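Local coordinates for protein hypothetic aldehyde deformylating oxygenase (Sulfolobus tokodaii, PDB 5V4T) that binds iron within a ferritin-like helical bundle and is probably an oxidoreductase with aldehyde deformylating oxygenase activity, at residues K3-T8 and E14-L19; Y18-F23 and D62-Y67; F40-I45 and S96-N101; A47-Q52 and E145-S150. All coordinates share one frame; numbering follows the deposited sequence.

Contact 1 (K3-T8 and E14-L19); sequences KNWFST and EGIKYL
W5 opens a type I beta turn that closes at T8, with T8 N bonded to W5 O at 2.9 Å, and its side chain reaches I16 and K17 on the regular helix 10-23. In this ferritin-like, all-helical fold the contact ties the N-terminal loop back onto the first helix, and all three touching residues are buried. The indole of W5 is carried toward the helix because CG stands anti to the backbone N (chi1 172°). It meets the helix with the rim of its six-membered ring: W5 CH2 lies 3.8 Å from I16 CG2, and W5 CZ3 is 3.9 Å from the same methyl. That methyl sits close to the indole plane, so the packing is edge-on and not a covering of the ring face. K17 joins at the neighbouring corner, its CG 4.0 Å from W5 CZ2, with the lysine chain crossing the indole at about a right angle. The polar ends of both residues converge on one carboxylate outside the contact, D71, whose OD2 accepts from W5 NE1 while its OD1 forms a salt bridge with K17 NZ. On the bundle side, I16 packs against L122 and T125 of helix 98-128. Back in the loop, the indole directs its CD1 edge onto the face of F6, W5 CD1 standing 3.6 Å above the F6 plane and over its centre.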
# COMPACT_ATOMS: atom_id res chain seq x y z
N LYS A 3 -16.72 -7.96 -16.50
CA LYS A 3 -16.99 -8.17 -17.95
C LYS A 3 -16.88 -6.88 -18.78
O LYS A 3 -16.63 -6.97 -20.00
CB LYS A 3 -18.36 -8.84 -18.16
CG LYS A 3 -19.54 -8.15 -17.47
CD LYS A 3 -20.59 -9.18 -17.04
CE LYS A 3 -21.38 -8.77 -15.79
NZ LYS A 3 -22.10 -7.49 -16.01
N ASN A 4 -17.07 -5.70 -18.16
CA ASN A 4 -16.83 -4.44 -18.83
C ASN A 4 -15.44 -3.84 -18.74
O ASN A 4 -15.27 -2.70 -19.07
CB ASN A 4 -17.87 -3.39 -18.43
CG ASN A 4 -17.91 -3.15 -16.92
OD1 ASN A 4 -17.58 -4.04 -16.12
ND2 ASN A 4 -18.30 -1.95 -16.55
N TRP A 5 -14.46 -4.61 -18.31
CA TRP A 5 -13.13 -4.12 -18.23
C TRP A 5 -12.61 -3.58 -19.59
O TRP A 5 -12.15 -2.43 -19.68
CB TRP A 5 -12.23 -5.21 -17.72
CG TRP A 5 -10.73 -4.89 -17.76
CD1 TRP A 5 -9.81 -5.32 -18.66
CD2 TRP A 5 -10.01 -3.99 -16.88
NE1 TRP A 5 -8.55 -4.83 -18.37
CE2 TRP A 5 -8.66 -3.97 -17.29
CE3 TRP A 5 -10.38 -3.24 -15.75
CZ2 TRP A 5 -7.69 -3.26 -16.62
CZ3 TRP A 5 -9.43 -2.50 -15.13
CH2 TRP A 5 -8.09 -2.50 -15.54
N PHE A 6 -12.75 -4.38 -20.66
CA PHE A 6 -12.14 -3.96 -21.91
C PHE A 6 -12.90 -2.86 -22.60
O PHE A 6 -12.33 -2.18 -23.47
CB PHE A 6 -11.84 -5.18 -22.84
CG PHE A 6 -10.64 -5.94 -22.42
CD1 PHE A 6 -9.41 -5.33 -22.43
CD2 PHE A 6 -10.73 -7.20 -21.94
CE1 PHE A 6 -8.30 -6.02 -22.00
CE2 PHE A 6 -9.63 -7.88 -21.50
CZ PHE A 6 -8.41 -7.29 -21.55
N SER A 7 -14.14 -2.60 -22.20
CA SER A 7 -14.82 -1.44 -22.70
C SER A 7 -14.49 -0.17 -21.94
O SER A 7 -14.88 0.92 -22.31
CB SER A 7 -16.31 -1.72 -22.78
OG SER A 7 -16.83 -2.11 -21.58
N THR A 8 -13.73 -0.28 -20.86
CA THR A 8 -13.15 0.88 -20.22
C THR A 8 -12.05 1.51 -21.10
O THR A 8 -11.25 0.78 -21.70
CB THR A 8 -12.64 0.43 -18.83
OG1 THR A 8 -13.71 -0.26 -18.15
CG2 THR A 8 -12.09 1.59 -17.98
N GLU A 14 -4.88 1.53 -17.98
CA GLU A 14 -3.46 1.62 -17.70
C GLU A 14 -3.17 2.17 -16.32
O GLU A 14 -2.26 1.70 -15.63
CB GLU A 14 -2.74 2.51 -18.72
CG GLU A 14 -2.54 1.70 -20.00
CD GLU A 14 -2.03 2.53 -21.17
OE1 GLU A 14 -1.89 3.77 -21.04
OE2 GLU A 14 -1.82 1.90 -22.23
N GLY A 15 -3.96 3.16 -15.94
CA GLY A 15 -3.80 3.78 -14.63
C GLY A 15 -4.20 2.85 -13.50
O GLY A 15 -3.54 2.80 -12.43
N ILE A 16 -5.28 2.13 -13.69
CA ILE A 16 -5.72 1.15 -12.71
C ILE A 16 -4.70 0.05 -12.54
O ILE A 16 -4.38 -0.39 -11.42
CB ILE A 16 -7.11 0.57 -13.07
CG1 ILE A 16 -8.18 1.68 -13.00
CG2 ILE A 16 -7.42 -0.70 -12.27
CD1 ILE A 16 -9.56 1.27 -13.39
N LYS A 17 -4.17 -0.46 -13.66
CA LYS A 17 -3.16 -1.46 -13.56
C LYS A 17 -1.92 -0.93 -12.90
O LYS A 17 -1.25 -1.66 -12.16
CB LYS A 17 -2.77 -1.99 -14.95
CG LYS A 17 -3.81 -2.92 -15.52
CD LYS A 17 -3.34 -3.43 -16.89
CE LYS A 17 -2.21 -4.42 -16.73
NZ LYS A 17 -1.76 -4.92 -18.08
N TYR A 18 -1.56 0.31 -13.17
CA TYR A 18 -0.33 0.87 -12.58
C TYR A 18 -0.41 0.95 -11.06
O TYR A 18 0.49 0.47 -10.34
CB TYR A 18 -0.06 2.22 -13.12
CG TYR A 18 1.13 2.94 -12.52
CD1 TYR A 18 2.44 2.55 -12.84
CD2 TYR A 18 0.96 3.94 -11.57
CE1 TYR A 18 3.51 3.22 -12.30
CE2 TYR A 18 2.06 4.63 -11.04
CZ TYR A 18 3.34 4.22 -11.42
OH TYR A 18 4.47 4.84 -10.88
N LEU A 19 -1.55 1.44 -10.62
CA LEU A 19 -1.78 1.53 -9.18
C LEU A 19 -1.93 0.16 -8.54
O LEU A 19 -1.44 -0.09 -7.46
CB LEU A 19 -2.98 2.41 -8.85
CG LEU A 19 -2.74 3.88 -9.10
CD1 LEU A 19 -4.08 4.58 -9.06
CD2 LEU A 19 -1.73 4.48 -8.11

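Contact 2 (Y18-F23 and D62-Y67); sequences YLSAHF and DFFNEY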
# COMPACT_ATOMS: atom_id res chain seq x y z
N TYR A 18 -1.56 0.31 -13.17
CA TYR A 18 -0.33 0.87 -12.58
C TYR A 18 -0.41 0.95 -11.06
O TYR A 18 0.49 0.47 -10.34
CB TYR A 18 -0.06 2.22 -13.12
CG TYR A 18 1.13 2.94 -12.52
CD1 TYR A 18 2.44 2.55 -12.84
CD2 TYR A 18 0.96 3.94 -11.57
CE1 TYR A 18 3.51 3.22 -12.30
CE2 TYR A 18 2.06 4.63 -11.04
CZ TYR A 18 3.34 4.22 -11.42
OH TYR A 18 4.47 4.84 -10.88
N LEU A 19 -1.55 1.44 -10.62
CA LEU A 19 -1.78 1.53 -9.18
C LEU A 19 -1.93 0.16 -8.54
O LEU A 19 -1.44 -0.09 -7.46
CB LEU A 19 -2.98 2.41 -8.85
CG LEU A 19 -2.74 3.88 -9.10
CD1 LEU A 19 -4.08 4.58 -9.06
CD2 LEU A 19 -1.73 4.48 -8.11
N SER A 20 -2.64 -0.76 -9.19
CA SER A 20 -2.80 -2.10 -8.68
C SER A 20 -1.45 -2.80 -8.51
O SER A 20 -1.25 -3.56 -7.55
CB SER A 20 -3.71 -2.95 -9.56
OG SER A 20 -4.99 -2.37 -9.62
N ALA A 21 -0.51 -2.54 -9.42
CA ALA A 21 0.82 -3.17 -9.31
C ALA A 21 1.56 -2.72 -8.03
O ALA A 21 2.46 -3.45 -7.55
CB ALA A 21 1.67 -2.79 -10.52
N HIS A 22 1.23 -1.58 -7.48
CA HIS A 22 1.78 -1.17 -6.17
C HIS A 22 1.30 -2.07 -5.04
O HIS A 22 2.01 -2.26 -4.07
CB HIS A 22 1.47 0.30 -5.85
CG HIS A 22 2.17 1.28 -6.74
ND1 HIS A 22 1.98 1.33 -8.11
CD2 HIS A 22 2.98 2.33 -6.44
CE1 HIS A 22 2.71 2.31 -8.62
NE2 HIS A 22 3.30 2.95 -7.62
N PHE A 23 0.11 -2.62 -5.19
CA PHE A 23 -0.36 -3.63 -4.23
C PHE A 23 0.06 -5.04 -4.55
O PHE A 23 0.06 -5.91 -3.66
CB PHE A 23 -1.89 -3.59 -4.16
CG PHE A 23 -2.41 -2.26 -3.71
CD1 PHE A 23 -2.58 -1.20 -4.59
CD2 PHE A 23 -2.67 -2.03 -2.36
CE1 PHE A 23 -3.01 0.04 -4.16
CE2 PHE A 23 -3.08 -0.77 -1.94
CZ PHE A 23 -3.25 0.27 -2.85
N ASP A 62 -3.93 -12.24 -3.62
CA ASP A 62 -4.73 -13.19 -4.40
C ASP A 62 -5.85 -12.48 -5.16
O ASP A 62 -6.18 -12.87 -6.26
CB ASP A 62 -5.27 -14.32 -3.55
CG ASP A 62 -4.15 -15.26 -3.07
OD1 ASP A 62 -3.04 -15.23 -3.66
OD2 ASP A 62 -4.34 -15.93 -2.05
N PHE A 63 -6.48 -11.48 -4.58
CA PHE A 63 -7.50 -10.68 -5.27
C PHE A 63 -6.92 -10.06 -6.57
O PHE A 63 -7.54 -10.12 -7.65
CB PHE A 63 -8.07 -9.65 -4.32
CG PHE A 63 -8.79 -8.55 -5.01
CD1 PHE A 63 -10.08 -8.74 -5.50
CD2 PHE A 63 -8.15 -7.35 -5.24
CE1 PHE A 63 -10.72 -7.75 -6.22
CE2 PHE A 63 -8.79 -6.33 -5.93
CZ PHE A 63 -10.07 -6.56 -6.44
N PHE A 64 -5.76 -9.44 -6.46
CA PHE A 64 -5.19 -8.77 -7.64
C PHE A 64 -4.75 -9.81 -8.66
O PHE A 64 -4.96 -9.62 -9.84
CB PHE A 64 -4.05 -7.84 -7.27
CG PHE A 64 -4.50 -6.59 -6.59
CD1 PHE A 64 -5.18 -5.58 -7.30
CD2 PHE A 64 -4.36 -6.45 -5.19
CE1 PHE A 64 -5.59 -4.40 -6.65
CE2 PHE A 64 -4.78 -5.30 -4.59
CZ PHE A 64 -5.43 -4.30 -5.29
N ASN A 65 -4.17 -10.89 -8.20
CA ASN A 65 -3.68 -11.91 -9.15
C ASN A 65 -4.83 -12.51 -9.90
O ASN A 65 -4.76 -12.67 -11.09
CB ASN A 65 -2.86 -12.92 -8.36
CG ASN A 65 -2.33 -14.05 -9.22
OD1 ASN A 65 -1.58 -13.83 -10.15
ND2 ASN A 65 -2.74 -15.24 -8.91
N GLU A 66 -5.92 -12.81 -9.22
CA GLU A 66 -7.10 -13.35 -9.87
C GLU A 66 -7.78 -12.37 -10.78
O GLU A 66 -8.19 -12.70 -11.88
CB GLU A 66 -8.11 -13.84 -8.84
CG GLU A 66 -7.63 -15.08 -8.07
CD GLU A 66 -7.27 -16.27 -8.98
OE1 GLU A 66 -7.92 -16.45 -10.07
OE2 GLU A 66 -6.32 -17.02 -8.61
N TYR A 67 -7.91 -11.12 -10.33
CA TYR A 67 -8.58 -10.15 -11.13
C TYR A 67 -7.87 -9.92 -12.48
O TYR A 67 -8.56 -9.73 -13.49
CB TYR A 67 -8.71 -8.79 -10.40
CG TYR A 67 -9.67 -7.85 -11.08
CD1 TYR A 67 -11.03 -7.90 -10.81
CD2 TYR A 67 -9.23 -6.97 -12.08
CE1 TYR A 67 -11.94 -7.05 -11.47
CE2 TYR A 67 -10.14 -6.13 -12.76
CZ TYR A 67 -11.49 -6.18 -12.45
OH TYR A 67 -12.35 -5.37 -13.15
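F23 and F64 set their rings nearly parallel, with planes 20° apart, but the centroids lie 5.6 Å from each other, offset so strongly that little of either ring lies over the other. This joins helix 10-23 to helix 49-67 inside the ferritin-like bundle. The close approach is made instead by the base of F23: its CB lies 3.4 Å from F64 CE2, a tight fit. In F23, CG stands anti to the carbonyl carbon (chi1 -61°), which leads the ring end away from helix 49-67, toward L119 and L122 of helix 98-128. The side chain of F23 is about 8 Å from the bound iron. At the other corner of the phenyl group, S20 OG is 3.6 Å from F64 CE1, while its own hydrogen bond goes to I16 O. The small serine faces F64 directly, and the CA atoms of S20 and F64 come within 7.2 Å. Further round, F64 packs on F134 and I141 of helix 132-155. The two faces of the F64 ring are treated differently: the backbone oxygen of S20 lies over one, and F63 CD2 rests over the centre of the opposite one, 3.8 Å above its plane.

Contact 3 (F40-I45 and S96-N101); sequences FEKAKI and SRWREN
A cation-pi contact between K42 and W98 joins helix 34-46 to the start of helix 98-128, at the protein surface. The lysine lies along the indole face instead of pointing at it. K42 CB is 3.7 Å from W98 CZ3, K42 CD stands 3.7 Å from the centroid of the W98 six-membered ring and only 8° off its normal, a CH-pi contact, and K42 NZ is 3.5 Å from the centroid of the W98 five-membered ring, 15° off the normal. Methylenes thus cover the benzene half and the ammonium the pyrrole half. A bend at chi2 (-49°) folds the chain over the ring in this way. K42 NZ also comes near W98 NE1, but both are donors and do not bond to each other.

In the ferritin-like bundle this is one end of the molecule, where K42 additionally touches F93 of helix 80-93 and W98 reaches I46. The indole is sandwiched: R99 CB lies over the face away from K42, toward the rim. R99 then turns its guanidinium so that W98 CZ2 sits 3.6 Å above the guanidinium plane, and R99 NH2 comes within 4.1 Å of the I45 CG2 methyl, a loose van der Waals contact. R97 occupies the N-cap position of helix 98-128 and is the centre of an inverse gamma turn. Its NH2 makes a salt bridge of 2.8 Å to E100 OE1, and the same nitrogen has a second charged partner in D158.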
# COMPACT_ATOMS: atom_id res chain seq x y z
N PHE A 40 6.09 -14.19 8.29
CA PHE A 40 5.54 -15.35 9.04
C PHE A 40 6.23 -15.49 10.39
O PHE A 40 5.56 -15.71 11.45
CB PHE A 40 5.73 -16.62 8.28
CG PHE A 40 4.80 -16.83 7.13
CD1 PHE A 40 3.83 -15.91 6.74
CD2 PHE A 40 4.88 -17.98 6.41
CE1 PHE A 40 2.97 -16.19 5.64
CE2 PHE A 40 4.01 -18.29 5.37
CZ PHE A 40 3.08 -17.37 4.95
N GLU A 41 7.54 -15.37 10.36
CA GLU A 41 8.33 -15.46 11.58
C GLU A 41 7.97 -14.46 12.64
O GLU A 41 7.71 -14.82 13.79
CB GLU A 41 9.82 -15.40 11.28
CG GLU A 41 10.30 -16.57 10.46
CD GLU A 41 11.77 -16.41 10.02
OE1 GLU A 41 12.35 -15.30 10.17
OE2 GLU A 41 12.34 -17.43 9.53
N LYS A 42 7.90 -13.19 12.26
CA LYS A 42 7.51 -12.17 13.15
C LYS A 42 6.08 -12.30 13.61
O LYS A 42 5.77 -12.12 14.78
CB LYS A 42 7.78 -10.79 12.56
CG LYS A 42 9.22 -10.54 12.18
CD LYS A 42 10.21 -10.90 13.23
CE LYS A 42 11.54 -10.41 12.76
NZ LYS A 42 12.51 -10.67 13.84
N ALA A 43 5.17 -12.71 12.71
CA ALA A 43 3.80 -12.86 13.14
C ALA A 43 3.60 -13.99 14.17
O ALA A 43 2.75 -13.90 15.05
CB ALA A 43 2.90 -13.04 11.95
N LYS A 44 4.38 -15.06 14.06
CA LYS A 44 4.34 -16.14 15.01
C LYS A 44 4.88 -15.76 16.39
O LYS A 44 4.47 -16.33 17.41
CB LYS A 44 5.06 -17.36 14.44
CG LYS A 44 4.22 -18.03 13.39
CD LYS A 44 4.67 -19.46 13.07
CE LYS A 44 6.09 -19.48 12.66
NZ LYS A 44 6.56 -20.82 12.27
N ILE A 45 5.72 -14.74 16.40
CA ILE A 45 6.24 -14.21 17.64
C ILE A 45 5.22 -13.40 18.37
O ILE A 45 4.88 -13.71 19.52
CB ILE A 45 7.52 -13.38 17.46
CG1 ILE A 45 8.66 -14.31 17.08
CG2 ILE A 45 7.85 -12.70 18.81
CD1 ILE A 45 9.89 -13.58 16.65
N SER A 96 17.12 -4.85 14.66
CA SER A 96 16.95 -4.98 16.09
C SER A 96 15.58 -4.46 16.57
O SER A 96 14.82 -5.15 17.27
CB SER A 96 18.10 -4.18 16.73
OG SER A 96 17.94 -4.07 18.12
N ARG A 97 15.26 -3.24 16.19
CA ARG A 97 13.98 -2.65 16.60
C ARG A 97 12.97 -2.97 15.50
O ARG A 97 12.27 -2.06 15.04
CB ARG A 97 14.07 -1.13 16.81
CG ARG A 97 15.03 -0.68 17.89
CD ARG A 97 14.91 0.81 18.05
NE ARG A 97 13.70 1.27 18.77
CZ ARG A 97 13.67 2.45 19.39
NH1 ARG A 97 14.72 3.20 19.34
NH2 ARG A 97 12.63 2.84 20.12
N TRP A 98 12.86 -4.24 15.13
CA TRP A 98 11.98 -4.62 14.00
C TRP A 98 10.51 -4.23 14.24
O TRP A 98 9.86 -3.76 13.29
CB TRP A 98 12.13 -6.09 13.69
CG TRP A 98 11.65 -7.01 14.77
CD1 TRP A 98 12.43 -7.68 15.67
CD2 TRP A 98 10.31 -7.51 14.96
NE1 TRP A 98 11.65 -8.51 16.43
CE2 TRP A 98 10.35 -8.42 16.03
CE3 TRP A 98 9.07 -7.25 14.36
CZ2 TRP A 98 9.21 -9.08 16.49
CZ3 TRP A 98 7.91 -7.90 14.86
CH2 TRP A 98 8.02 -8.79 15.90
N ARG A 99 10.00 -4.31 15.47
CA ARG A 99 8.56 -4.06 15.73
C ARG A 99 8.28 -2.61 15.40
O ARG A 99 7.39 -2.31 14.60
CB ARG A 99 8.18 -4.30 17.19
CG ARG A 99 7.11 -5.30 17.55
CD ARG A 99 7.13 -5.49 19.09
NE ARG A 99 7.07 -6.87 19.62
CZ ARG A 99 8.11 -7.69 19.86
NH1 ARG A 99 9.41 -7.30 19.63
NH2 ARG A 99 7.86 -8.94 20.32
N GLU A 100 9.04 -1.70 15.97
CA GLU A 100 8.81 -0.26 15.66
C GLU A 100 9.21 0.16 14.23
O GLU A 100 8.57 1.08 13.62
CB GLU A 100 9.47 0.61 16.72
CG GLU A 100 8.65 0.41 17.98
CD GLU A 100 9.13 1.14 19.20
OE1 GLU A 100 10.35 1.42 19.33
OE2 GLU A 100 8.26 1.40 20.04
N ASN A 101 10.25 -0.48 13.69
CA ASN A 101 10.68 -0.15 12.34
C ASN A 101 9.67 -0.56 11.27
O ASN A 101 9.31 0.22 10.38
CB ASN A 101 12.03 -0.76 12.06
CG ASN A 101 13.16 0.02 12.76
OD1 ASN A 101 12.93 1.16 13.21
ND2 ASN A 101 14.38 -0.58 12.86

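Contact 4 (A47-Q52 and E145-S150); sequences ANYSLQ and EARHVS. With FE (Fe (III) ion), chain C.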
# COMPACT_ATOMS: atom_id res chain seq x y z
N ALA A 47 1.97 -13.03 17.49
CA ALA A 47 0.85 -14.01 17.60
C ALA A 47 -0.49 -13.49 18.04
O ALA A 47 -1.25 -14.21 18.71
CB ALA A 47 1.25 -15.21 18.48
N ASN A 48 -0.79 -12.26 17.70
CA ASN A 48 -2.16 -11.75 18.00
C ASN A 48 -2.89 -11.47 16.67
O ASN A 48 -2.96 -12.36 15.79
CB ASN A 48 -2.19 -10.57 18.95
CG ASN A 48 -1.23 -9.47 18.60
OD1 ASN A 48 -1.10 -8.53 19.38
ND2 ASN A 48 -0.56 -9.55 17.41
N TYR A 49 -3.33 -10.23 16.46
CA TYR A 49 -3.86 -9.90 15.13
C TYR A 49 -2.78 -10.07 14.02
O TYR A 49 -3.14 -10.11 12.83
CB TYR A 49 -4.32 -8.44 15.11
CG TYR A 49 -5.11 -8.07 13.88
CD1 TYR A 49 -6.43 -8.51 13.74
CD2 TYR A 49 -4.54 -7.41 12.79
CE1 TYR A 49 -7.16 -8.22 12.60
CE2 TYR A 49 -5.29 -7.13 11.66
CZ TYR A 49 -6.57 -7.55 11.57
OH TYR A 49 -7.31 -7.27 10.44
N SER A 50 -1.47 -10.12 14.37
CA SER A 50 -0.45 -10.17 13.34
C SER A 50 -0.63 -11.36 12.37
O SER A 50 -0.39 -11.27 11.17
CB SER A 50 0.95 -10.26 13.99
OG SER A 50 1.04 -11.44 14.70
N LEU A 51 -1.12 -12.48 12.89
CA LEU A 51 -1.34 -13.63 12.04
C LEU A 51 -2.53 -13.39 11.05
O LEU A 51 -2.43 -13.79 9.91
CB LEU A 51 -1.66 -14.85 12.95
CG LEU A 51 -0.51 -15.26 13.92
CD1 LEU A 51 -1.06 -16.02 15.10
CD2 LEU A 51 0.51 -16.04 13.20
N GLN A 52 -3.59 -12.76 11.53
CA GLN A 52 -4.70 -12.36 10.68
C GLN A 52 -4.21 -11.34 9.65
O GLN A 52 -4.57 -11.41 8.48
CB GLN A 52 -5.85 -11.85 11.49
CG GLN A 52 -7.01 -11.46 10.60
CD GLN A 52 -8.32 -11.47 11.27
OE1 GLN A 52 -8.52 -12.10 12.29
NE2 GLN A 52 -9.25 -10.72 10.70
N GLU A 145 -7.50 -2.55 5.69
CA GLU A 145 -6.36 -1.68 5.93
C GLU A 145 -6.56 -0.77 7.11
O GLU A 145 -5.58 -0.42 7.82
CB GLU A 145 -5.95 -0.90 4.67
CG GLU A 145 -5.34 -1.80 3.59
CD GLU A 145 -4.19 -2.66 4.11
OE1 GLU A 145 -3.37 -2.14 4.88
OE2 GLU A 145 -4.14 -3.86 3.73
N ALA A 146 -7.79 -0.35 7.37
CA ALA A 146 -8.08 0.41 8.57
C ALA A 146 -7.71 -0.34 9.83
O ALA A 146 -7.12 0.23 10.75
CB ALA A 146 -9.54 0.86 8.60
N ARG A 147 -7.97 -1.63 9.86
CA ARG A 147 -7.55 -2.44 11.00
C ARG A 147 -6.08 -2.67 11.02
O ARG A 147 -5.46 -2.71 12.10
CB ARG A 147 -8.28 -3.77 10.97
CG ARG A 147 -9.76 -3.76 11.30
CD ARG A 147 -10.27 -5.21 11.52
NE ARG A 147 -9.99 -6.14 10.42
CZ ARG A 147 -10.74 -6.32 9.32
NH1 ARG A 147 -11.82 -5.61 9.10
NH2 ARG A 147 -10.38 -7.19 8.40
N HIS A 148 -5.45 -2.78 9.85
CA HIS A 148 -4.00 -2.91 9.77
C HIS A 148 -3.30 -1.70 10.41
O HIS A 148 -2.37 -1.82 11.18
CB HIS A 148 -3.50 -3.14 8.37
CG HIS A 148 -3.95 -4.45 7.78
ND1 HIS A 148 -3.56 -4.90 6.54
CD2 HIS A 148 -4.82 -5.38 8.26
CE1 HIS A 148 -4.12 -6.07 6.31
NE2 HIS A 148 -4.90 -6.38 7.33
N VAL A 149 -3.75 -0.53 10.05
CA VAL A 149 -3.17 0.67 10.60
C VAL A 149 -3.36 0.80 12.10
O VAL A 149 -2.39 1.11 12.82
CB VAL A 149 -3.75 1.89 9.84
CG1 VAL A 149 -3.32 3.18 10.54
CG2 VAL A 149 -3.27 1.88 8.41
N SER A 150 -4.54 0.46 12.60
CA SER A 150 -4.85 0.44 14.05
C SER A 150 -3.97 -0.53 14.75
O SER A 150 -3.38 -0.22 15.81
CB SER A 150 -6.31 0.04 14.34
OG SER A 150 -7.12 1.00 13.80
FE FE C . -2.30 -4.08 4.90
O HOH W 1 -1.26 -3.61 3.18
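Y49 and R147 are joined by the hydrogen bond that crosses this contact, next to the iron site of a ferritin-like bundle, where E145 and H148 form the ExxH pair of helix 132-155. R147 NE donates to Y49 OH at 2.9 Å with an N-H...O angle of 162°. The hydroxyl lies close to the guanidinium plane, although the tyrosine ring itself is turned 75° from that plane. A bend of the R147 chain at chi3 (-55°) helps to bring NE over to the hydroxyl.

Van der Waals contact links the same tyrosine to the metal ligand. Y49 OH is 3.8 Å from H148 CD2, which lies at the tyrosine edge near its plane, and the two side chains cross at about a right angle.

Among charged and polar partners, E56 on helix 49-67 ties R147 and H148 together. Its OE1 accepts from H148 NE2, a second-shell bond, while its OE2 takes a salt bridge from R147 NH2 and a hydrogen bond from Q52 NE2. R147 NH2 is shared with D144. The bond from H148 NE2 is consistent with E56 fixing the rotation of the imidazole from the side away from the metal, and would probably make its ligand nitrogen more electron-rich.

Metal bonds complete the set. E145 chelates the iron through OE1 and OE2, each 2.2 Å from it, and H148 ND1 binds at 2.2 Å. E57 and E111 contribute one oxygen each. A water 2.1 Å from the iron fills the position roughly trans to H148 ND1.

In the fold
Contacts 1 and 2 are buried and share helix 10-23, which uses I16 and K17 against the N-terminal loop and S20 and F23 against helix 49-67; they touch through W5 and Y67. Contacts 3 and 4 lie at the other end of the bundle, 13 Å apart between centres, and meet where A43 O accepts from S50 OG. Contact 3 is at the surface, contact 4 partly buried beside the iron. Helix 49-67 serves both contact 2 and contact 4. The chemistry follows the place: aromatic and aliphatic packing in the first two, a lysine over an indole at the surface, and hydrogen bonding with metal ligation in contact 4.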